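Local coordinates for protein ATP-dependent DNA helicase (Mycobacterium smegmatis, PDB 5V9X) that unwinds RNA:DNA hybrids with 3'-to-5' polarity, coupling ATP hydrolysis to movement along a single-stranded DNA tracking strand, at residues R201-A206 / S489-T494; D191-V196 / A236-G241; L212-D217 / F483-R488. One frame throughout, in Å; residues are numbered along the deposited sequence.

Interaction 1 of 3, residues R201-A206 / S489-T494; sequences RGAHLA and SAPFAT. With nucleotides of chain B.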
loop_
_atom_site.group_PDB
_atom_site.type_symbol
_atom_site.label_atom_id
_atom_site.label_comp_id
_atom_site.label_asym_id
_atom_site.label_seq_id
_atom_site.Cartn_x
_atom_site.Cartn_y
_atom_site.Cartn_z
ATOM N N ARG A 201 -0.354 6.302 7.438
ATOM C CA ARG A 201 0.087 5.304 8.403
ATOM C C ARG A 201 1.536 5.547 8.819
ATOM O O ARG A 201 1.886 5.380 9.991
ATOM C CB ARG A 201 -0.087 3.903 7.817
ATOM C CG ARG A 201 0.061 2.778 8.830
ATOM C CD ARG A 201 -0.086 1.423 8.162
ATOM N NE ARG A 201 0.101 0.326 9.108
ATOM C CZ ARG A 201 0.438 -0.911 8.758
ATOM N NH1 ARG A 201 0.636 -1.210 7.481
ATOM N NH2 ARG A 201 0.587 -1.849 9.686
ATOM N N GLY A 202 2.387 5.948 7.870
ATOM C CA GLY A 202 3.771 6.261 8.195
ATOM C C GLY A 202 3.918 7.577 8.929
ATOM O O GLY A 202 4.769 7.714 9.812
ATOM N N ALA A 203 3.097 8.566 8.567
ATOM C CA ALA A 203 3.062 9.808 9.332
ATOM C C ALA A 203 2.634 9.536 10.766
ATOM O O ALA A 203 3.203 10.090 11.715
ATOM C CB ALA A 203 2.122 10.811 8.669
ATOM N N HIS A 204 1.628 8.678 10.934
ATOM C CA HIS A 204 1.286 8.143 12.246
ATOM C C HIS A 204 2.508 7.510 12.905
ATOM O O HIS A 204 2.795 7.757 14.082
ATOM C CB HIS A 204 0.155 7.125 12.080
ATOM C CG HIS A 204 -0.588 6.812 13.340
ATOM N ND1 HIS A 204 -0.206 5.804 14.199
ATOM C CD2 HIS A 204 -1.718 7.343 13.861
ATOM C CE1 HIS A 204 -1.059 5.741 15.206
ATOM N NE2 HIS A 204 -1.985 6.666 15.026
ATOM N N LEU A 205 3.251 6.699 12.143
ATOM C CA LEU A 205 4.466 6.084 12.670
ATOM C C LEU A 205 5.554 7.123 12.922
ATOM O O LEU A 205 6.307 7.015 13.898
ATOM C CB LEU A 205 4.964 5.006 11.708
ATOM C CG LEU A 205 6.340 4.382 11.969
ATOM C CD1 LEU A 205 6.450 3.846 13.392
ATOM C CD2 LEU A 205 6.623 3.275 10.955
ATOM N N ALA A 206 5.651 8.135 12.055
ATOM C CA ALA A 206 6.670 9.165 12.231
ATOM C C ALA A 206 6.490 9.905 13.552
ATOM O O ALA A 206 7.472 10.249 14.218
ATOM C CB ALA A 206 6.633 10.145 11.060
ATOM N N SER A 489 9.639 15.307 13.034
ATOM C CA SER A 489 9.241 14.275 12.093
ATOM C C SER A 489 9.333 14.801 10.660
ATOM O O SER A 489 9.474 16.002 10.412
ATOM C CB SER A 489 7.822 13.794 12.392
ATOM O OG SER A 489 6.878 14.835 12.196
ATOM N N ALA A 490 9.248 13.881 9.709
ATOM C CA ALA A 490 9.334 14.222 8.293
ATOM C C ALA A 490 8.051 14.850 7.742
ATOM O O ALA A 490 8.134 15.865 7.037
ATOM C CB ALA A 490 9.707 12.986 7.472
ATOM N N PRO A 491 6.856 14.301 8.014
ATOM C CA PRO A 491 5.646 14.860 7.384
ATOM C C PRO A 491 5.257 16.238 7.893
ATOM O O PRO A 491 4.359 16.858 7.310
ATOM C CB PRO A 491 4.557 13.831 7.723
ATOM C CG PRO A 491 5.281 12.619 8.189
ATOM C CD PRO A 491 6.515 13.131 8.842
ATOM N N PHE A 492 5.891 16.735 8.956
ATOM C CA PHE A 492 5.534 18.025 9.535
ATOM C C PHE A 492 6.728 18.967 9.625
ATOM O O PHE A 492 6.698 19.929 10.399
ATOM C CB PHE A 492 4.906 17.829 10.915
ATOM C CG PHE A 492 3.663 16.980 10.903
ATOM C CD1 PHE A 492 2.424 17.546 10.654
ATOM C CD2 PHE A 492 3.735 15.619 11.144
ATOM C CE1 PHE A 492 1.280 16.771 10.645
ATOM C CE2 PHE A 492 2.595 14.836 11.135
ATOM C CZ PHE A 492 1.366 15.414 10.887
ATOM N N ALA A 493 7.776 18.716 8.835
ATOM C CA ALA A 493 8.980 19.536 8.893
ATOM C C ALA A 493 8.724 20.988 8.510
ATOM O O ALA A 493 9.538 21.857 8.844
ATOM C CB ALA A 493 10.058 18.939 7.986
ATOM N N THR A 494 7.622 21.276 7.812
ATOM C CA THR A 494 7.283 22.640 7.420
ATOM C C THR A 494 5.930 23.081 7.971
ATOM O O THR A 494 5.342 24.037 7.457
ATOM C CB THR A 494 7.289 22.788 5.897
ATOM O OG1 THR A 494 6.149 22.114 5.347
ATOM C CG2 THR A 494 8.563 22.202 5.302
ATOM P P DG B 9 -1.890 -7.034 8.920
ATOM O OP1 DG B 9 -0.643 -7.771 9.223
ATOM O OP2 DG B 9 -3.145 -7.773 8.647
ATOM O "O5'" DG B 9 -2.173 -6.006 10.101
ATOM C "C5'" DG B 9 -1.244 -4.963 10.362
ATOM C "C4'" DG B 9 -1.801 -3.987 11.379
ATOM O "O4'" DG B 9 -2.858 -3.206 10.769
ATOM C "C3'" DG B 9 -2.401 -4.631 12.624
ATOM O "O3'" DG B 9 -2.046 -3.879 13.772
ATOM C "C2'" DG B 9 -3.905 -4.586 12.359
ATOM C "C1'" DG B 9 -4.048 -3.324 11.518
ATOM N N9 DG B 9 -5.165 -3.377 10.581
ATOM C C8 DG B 9 -5.354 -4.294 9.575
ATOM N N7 DG B 9 -6.443 -4.093 8.889
ATOM C C5 DG B 9 -7.012 -2.970 9.471
ATOM C C6 DG B 9 -8.205 -2.286 9.146
ATOM O O6 DG B 9 -9.020 -2.548 8.252
ATOM N N1 DG B 9 -8.418 -1.195 9.984
ATOM C C2 DG B 9 -7.580 -0.813 11.007
ATOM N N2 DG B 9 -7.953 0.270 11.708
ATOM N N3 DG B 9 -6.456 -1.448 11.322
ATOM C C4 DG B 9 -6.238 -2.515 10.514
#

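Interaction 2 of 3, residues D191-V196 / A236-G241; sequences DEVHAV and ARFLSG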
loop_
_atom_site.group_PDB
_atom_site.type_symbol
_atom_site.label_atom_id
_atom_site.label_comp_id
_atom_site.label_asym_id
_atom_site.label_seq_id
_atom_site.Cartn_x
_atom_site.Cartn_y
_atom_site.Cartn_z
ATOM N N ASP A 191 11.388 -2.051 9.559
ATOM C CA ASP A 191 11.472 -2.953 8.419
ATOM C C ASP A 191 10.408 -2.600 7.388
ATOM O O ASP A 191 9.308 -2.157 7.729
ATOM C CB ASP A 191 11.298 -4.398 8.876
ATOM C CG ASP A 191 11.983 -5.389 7.963
ATOM O OD1 ASP A 191 12.249 -5.041 6.793
ATOM O OD2 ASP A 191 12.253 -6.519 8.419
ATOM N N GLU A 192 10.748 -2.810 6.118
ATOM C CA GLU A 192 9.857 -2.514 4.998
ATOM C C GLU A 192 9.363 -1.070 5.062
ATOM O O GLU A 192 8.167 -0.787 4.973
ATOM C CB GLU A 192 8.686 -3.499 4.953
ATOM C CG GLU A 192 9.091 -4.960 5.074
ATOM C CD GLU A 192 10.025 -5.413 3.967
ATOM O OE1 GLU A 192 10.024 -4.790 2.882
ATOM O OE2 GLU A 192 10.763 -6.399 4.184
ATOM N N VAL A 193 10.315 -0.146 5.215
ATOM C CA VAL A 193 9.982 1.255 5.447
ATOM C C VAL A 193 9.262 1.879 4.255
ATOM O O VAL A 193 8.544 2.873 4.419
ATOM C CB VAL A 193 11.266 2.029 5.810
ATOM C CG1 VAL A 193 12.247 2.015 4.649
ATOM C CG2 VAL A 193 10.945 3.453 6.247
ATOM N N HIS A 194 9.418 1.314 3.056
ATOM C CA HIS A 194 8.724 1.850 1.891
ATOM C C HIS A 194 7.215 1.666 1.992
ATOM O O HIS A 194 6.460 2.433 1.387
ATOM C CB HIS A 194 9.226 1.168 0.623
ATOM C CG HIS A 194 8.697 -0.218 0.454
ATOM N ND1 HIS A 194 9.127 -1.276 1.226
ATOM C CD2 HIS A 194 7.748 -0.716 -0.372
ATOM C CE1 HIS A 194 8.478 -2.369 0.870
ATOM N NE2 HIS A 194 7.636 -2.058 -0.098
ATOM N N ALA A 195 6.758 0.659 2.737
ATOM C CA ALA A 195 5.337 0.334 2.776
ATOM C C ALA A 195 4.507 1.367 3.527
ATOM O O ALA A 195 3.277 1.357 3.398
ATOM C CB ALA A 195 5.135 -1.047 3.402
ATOM N N VAL A 196 5.135 2.248 4.302
ATOM C CA VAL A 196 4.417 3.274 5.050
ATOM C C VAL A 196 4.900 4.682 4.740
ATOM O O VAL A 196 4.239 5.648 5.152
ATOM C CB VAL A 196 4.494 3.020 6.572
ATOM C CG1 VAL A 196 3.857 1.687 6.931
ATOM C CG2 VAL A 196 5.940 3.072 7.045
ATOM N N ALA A 236 14.893 7.991 3.320
ATOM C CA ALA A 236 15.792 8.256 4.437
ATOM C C ALA A 236 15.324 9.453 5.252
ATOM O O ALA A 236 15.501 9.479 6.476
ATOM C CB ALA A 236 17.214 8.484 3.923
ATOM N N ARG A 237 14.726 10.450 4.595
ATOM C CA ARG A 237 14.164 11.582 5.323
ATOM C C ARG A 237 12.944 11.168 6.137
ATOM O O ARG A 237 12.715 11.705 7.228
ATOM C CB ARG A 237 13.801 12.703 4.348
ATOM C CG ARG A 237 13.586 14.051 5.012
ATOM C CD ARG A 237 13.173 15.113 4.005
ATOM N NE ARG A 237 11.784 14.959 3.583
ATOM C CZ ARG A 237 10.742 15.375 4.297
ATOM N NH1 ARG A 237 10.935 15.963 5.471
ATOM N NH2 ARG A 237 9.507 15.201 3.842
ATOM N N PHE A 238 12.150 10.222 5.631
ATOM C CA PHE A 238 11.029 9.726 6.417
ATOM C C PHE A 238 11.514 8.980 7.650
ATOM O O PHE A 238 10.956 9.146 8.741
ATOM C CB PHE A 238 10.136 8.817 5.573
ATOM C CG PHE A 238 9.092 8.094 6.378
ATOM C CD1 PHE A 238 7.914 8.728 6.730
ATOM C CD2 PHE A 238 9.297 6.790 6.800
ATOM C CE1 PHE A 238 6.957 8.078 7.476
ATOM C CE2 PHE A 238 8.341 6.131 7.552
ATOM C CZ PHE A 238 7.171 6.780 7.890
ATOM N N LEU A 239 12.552 8.154 7.493
ATOM C CA LEU A 239 13.018 7.316 8.593
ATOM C C LEU A 239 13.592 8.151 9.731
ATOM O O LEU A 239 13.275 7.909 10.901
ATOM C CB LEU A 239 14.058 6.318 8.080
ATOM C CG LEU A 239 14.864 5.527 9.112
ATOM C CD1 LEU A 239 13.977 4.565 9.884
ATOM C CD2 LEU A 239 16.008 4.788 8.439
ATOM N N SER A 240 14.423 9.144 9.416
ATOM C CA SER A 240 15.161 9.874 10.439
ATOM C C SER A 240 14.592 11.252 10.749
ATOM O O SER A 240 14.953 11.829 11.778
ATOM C CB SER A 240 16.626 10.028 10.027
ATOM O OG SER A 240 17.212 8.772 9.734
ATOM N N GLY A 241 13.726 11.794 9.898
ATOM C CA GLY A 241 13.259 13.151 10.097
ATOM C C GLY A 241 14.366 14.165 9.897
ATOM O O GLY A 241 14.904 14.294 8.793
#

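Interaction 3 of 3, residues L212-D217 / F483-R488; sequences LDQLLD and FDAVRR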
loop_
_atom_site.group_PDB
_atom_site.type_symbol
_atom_site.label_atom_id
_atom_site.label_comp_id
_atom_site.label_asym_id
_atom_site.label_seq_id
_atom_site.Cartn_x
_atom_site.Cartn_y
_atom_site.Cartn_z
ATOM N N LEU A 212 8.421 8.598 21.134
ATOM C CA LEU A 212 9.386 7.707 21.767
ATOM C C LEU A 212 10.651 8.461 22.160
ATOM O O LEU A 212 11.083 8.413 23.318
ATOM C CB LEU A 212 9.725 6.549 20.826
ATOM C CG LEU A 212 10.821 5.583 21.292
ATOM C CD1 LEU A 212 10.351 4.753 22.478
ATOM C CD2 LEU A 212 11.275 4.689 20.153
ATOM N N ASP A 213 11.247 9.183 21.204
ATOM C CA ASP A 213 12.494 9.897 21.460
ATOM C C ASP A 213 12.381 10.854 22.641
ATOM O O ASP A 213 13.386 11.157 23.293
ATOM C CB ASP A 213 12.929 10.659 20.205
ATOM C CG ASP A 213 13.508 9.749 19.138
ATOM O OD1 ASP A 213 13.673 8.542 19.413
ATOM O OD2 ASP A 213 13.799 10.240 18.025
ATOM N N GLN A 214 11.173 11.339 22.935
ATOM C CA GLN A 214 10.977 12.192 24.099
ATOM C C GLN A 214 10.905 11.412 25.406
ATOM O O GLN A 214 10.946 12.028 26.477
ATOM C CB GLN A 214 9.713 13.039 23.931
ATOM C CG GLN A 214 9.833 14.102 22.850
ATOM C CD GLN A 214 11.122 14.902 22.955
ATOM O OE1 GLN A 214 11.845 15.066 21.971
ATOM N NE2 GLN A 214 11.413 15.410 24.149
ATOM N N LEU A 215 10.798 10.085 25.349
ATOM C CA LEU A 215 10.832 9.245 26.540
ATOM C C LEU A 215 12.233 8.749 26.871
ATOM O O LEU A 215 12.409 8.068 27.888
ATOM C CB LEU A 215 9.903 8.038 26.370
ATOM C CG LEU A 215 8.400 8.298 26.286
ATOM C CD1 LEU A 215 7.641 6.980 26.201
ATOM C CD2 LEU A 215 7.930 9.118 27.477
ATOM N N LEU A 216 13.224 9.070 26.048
ATOM C CA LEU A 216 14.579 8.573 26.207
ATOM C C LEU A 216 15.513 9.707 26.603
ATOM O O LEU A 216 15.262 10.876 26.297
ATOM C CB LEU A 216 15.076 7.929 24.909
ATOM C CG LEU A 216 14.056 7.101 24.126
ATOM C CD1 LEU A 216 14.609 6.670 22.776
ATOM C CD2 LEU A 216 13.643 5.899 24.937
ATOM N N ASP A 217 16.599 9.352 27.296
ATOM C CA ASP A 217 17.674 10.316 27.503
ATOM C C ASP A 217 18.275 10.749 26.175
ATOM O O ASP A 217 18.700 11.900 26.024
ATOM C CB ASP A 217 18.765 9.724 28.397
ATOM C CG ASP A 217 18.241 9.285 29.749
ATOM O OD1 ASP A 217 17.156 9.753 30.152
ATOM O OD2 ASP A 217 18.925 8.474 30.413
ATOM N N PHE A 483 4.836 20.957 19.651
ATOM C CA PHE A 483 5.147 21.505 18.335
ATOM C C PHE A 483 6.597 21.230 17.951
ATOM O O PHE A 483 6.890 20.924 16.789
ATOM C CB PHE A 483 4.857 23.005 18.313
ATOM C CG PHE A 483 5.061 23.648 16.967
ATOM C CD1 PHE A 483 4.238 23.329 15.898
ATOM C CD2 PHE A 483 6.064 24.587 16.776
ATOM C CE1 PHE A 483 4.420 23.924 14.661
ATOM C CE2 PHE A 483 6.248 25.185 15.543
ATOM C CZ PHE A 483 5.426 24.854 14.485
ATOM N N ASP A 484 7.517 21.327 18.916
ATOM C CA ASP A 484 8.927 21.075 18.629
ATOM C C ASP A 484 9.157 19.629 18.210
ATOM O O ASP A 484 9.983 19.354 17.332
ATOM C CB ASP A 484 9.784 21.415 19.848
ATOM C CG ASP A 484 9.793 22.898 20.161
ATOM O OD1 ASP A 484 9.720 23.710 19.214
ATOM O OD2 ASP A 484 9.876 23.251 21.357
ATOM N N ALA A 485 8.445 18.689 18.836
ATOM C CA ALA A 485 8.599 17.284 18.475
ATOM C C ALA A 485 7.941 16.983 17.135
ATOM O O ALA A 485 8.481 16.218 16.328
ATOM C CB ALA A 485 8.015 16.395 19.571
ATOM N N VAL A 486 6.775 17.584 16.882
ATOM C CA VAL A 486 6.056 17.349 15.633
ATOM C C VAL A 486 6.906 17.760 14.437
ATOM O O VAL A 486 6.982 17.037 13.434
ATOM C CB VAL A 486 4.706 18.089 15.663
ATOM C CG1 VAL A 486 4.164 18.281 14.267
ATOM C CG2 VAL A 486 3.708 17.318 16.505
ATOM N N ARG A 487 7.572 18.914 14.526
ATOM C CA ARG A 487 8.395 19.382 13.417
ATOM C C ARG A 487 9.650 18.542 13.218
ATOM O O ARG A 487 10.269 18.628 12.151
ATOM C CB ARG A 487 8.791 20.842 13.623
ATOM C CG ARG A 487 7.672 21.837 13.376
ATOM C CD ARG A 487 8.241 23.199 13.025
ATOM N NE ARG A 487 8.007 23.548 11.626
ATOM C CZ ARG A 487 8.674 24.495 10.974
ATOM N NH1 ARG A 487 9.625 25.183 11.590
ATOM N NH2 ARG A 487 8.394 24.751 9.704
ATOM N N ARG A 488 10.049 17.745 14.213
ATOM C CA ARG A 488 11.216 16.888 14.030
ATOM C C ARG A 488 10.904 15.710 13.113
ATOM O O ARG A 488 11.810 15.171 12.468
ATOM C CB ARG A 488 11.737 16.401 15.383
ATOM C CG ARG A 488 12.637 17.408 16.083
ATOM C CD ARG A 488 13.340 16.811 17.293
ATOM N NE ARG A 488 12.453 16.680 18.446
ATOM C CZ ARG A 488 12.321 17.602 19.394
ATOM N NH1 ARG A 488 13.019 18.728 19.329
ATOM N NH2 ARG A 488 11.491 17.400 20.407
#

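Interaction 1 of 3, residues R201-A206 / S489-T494
Pro491 lays its ring against one side of helix 200-213, where Ala203 and Ala206, a single helical turn apart, present mainly their methyl groups. The ring is shared between them. CG, at the outer corner of the pyrrolidine, approaches Ala203 CB to 3.7 Å, and CD lies at the same 3.7 Å from Ala206 CB. Small side chains on the helix let the backbones come close, with the CA atoms of Ala203 and Pro491 6.0 Å apart. Ser489 extends the contact along the helix by its carbon alone, Ser489 CB lying 4.1 Å from Ala206 CB. Its hydroxyl is turned between backbone N and carbonyl carbon (chi1 64°) and bonds to Val486 O in the preceding helix 479-488. Arg201 leaves the helix on the side opposite the proline, in an extended chain that brings NH2 to 3.6 Å from C4' of nucleotide DG9 of chain B; Glu168 and the carbonyl of Pro105 hold its guanidinium. The contact thus joins the DNA-lining helix 200-213 of the DEAD/DEAH-box motor to the turn between helices 479-488 and 497-508, with Phe238 of helix 232-240 packing on Ala206 and Val456 on Pro491.

Interaction 2 of 3, residues D191-V196 / A236-G241
One aromatic ring, that of Phe238, carries both close approaches in this contact, and the valines it meets differ sharply in how they reach it. The first, Val193, belongs to the DEVH sequence of residues 191-194, the DEAD/DEAH box (motif II) of this helicase; the second, Val196, follows in the short helix 194-197. CG2 of Val193 comes to the ring edge near its plane, 3.8 Å from Phe238 CD2, and the two side chains run antiparallel alongside each other. That methyl is carried toward helix 232-240 because it stands anti to the backbone N of Val193. Val196 instead comes in roughly perpendicular to the phenylalanine, its CG2 3.9 Å from Phe238 CE2. No hydrogen bond links the two segments, so the contact is wholly apolar, and Leu66 of strand 64-68, next to the edge strand of the parallel sheet, also touches Val193.

The polar residues of the motif face elsewhere. Glu192, which lies in the pocket of the bound ATP analogue AMP-PNP, has left-handed helical backbone angles (54°/51°), and this kink sends its side chain away from Phe238 while Val193 turns inward. Asp191 OD2 is hydrogen-bonded to Tyr102, and OD1 receives a weak bond from Glu192 N. The edge of the His194 ring has Glu192 OE1 in its plane. At the far end of the ring, Phe238 CZ lies 4.0 Å from Val196 CG2 and Phe238 CZ lies 4.2 Å from Val196 O.

Interaction 3 of 3, residues L212-D217 / F483-R488
Gln214 OE1 and Arg488 NH2 lie 2.8 Å apart where the chain leaving helix 200-213 passes the end of helix 479-488. The two side chains meet nearly perpendicular, yet their flat ends are turned only 32° from each other, and the amide oxygen reaches the guanidinium obliquely. A bend at chi2 (-48°) folds the glutamine so that its polar end comes to the arginine while Gln214 CG rests 4.4 Å from Ala485 CB, the apolar part of the contact. Arg488 is bent as well, at chi3 (-76°), which folds its guanidinium back over its own helix: the carbonyl O of Asp484 sits 3.6 Å above the guanidinium plane of Arg488, over its centre. Glu210 makes a long, weak ion pair with Arg488 NE and may help to steady the positive charge. Gln214 is exposed, and both it and Arg488 also touch a crystal neighbour, so their conformations may owe something to lattice packing. In the fold, this small surface contact joins the outer end of helix 200-213, tied through the Asp213-Arg222 salt bridge to strand 221-226, to helix 479-488, which packs through Val486, on an adjacent flank, against Phe492 and Leu495.

Overall arrangement
Helix 200-213 connects the three contacts: interactions 1 and 3, with centres 12 Å apart, both use it, and helix 194-197 of interaction 2 immediately precedes it. Interactions 1 and 2 touch directly, their centres 10 Å apart; Arg237 NH1 probably hydrogen-bonds Ala490 O at 3.2 Å, and Ala490 CB packs 3.7 Å from Phe238 CA. Interaction 3, about 17 Å from interaction 2 between centres, is nested within the chain loop closed by interaction 1. In interaction 2 the side chain of Val193 is about 10 Å from the bound magnesium ion. Together they lead from the AMP-PNP pocket, which includes Glu192, past Arg201 and the DNA to residues 483-494, assigned to the Lhr winged-helix family.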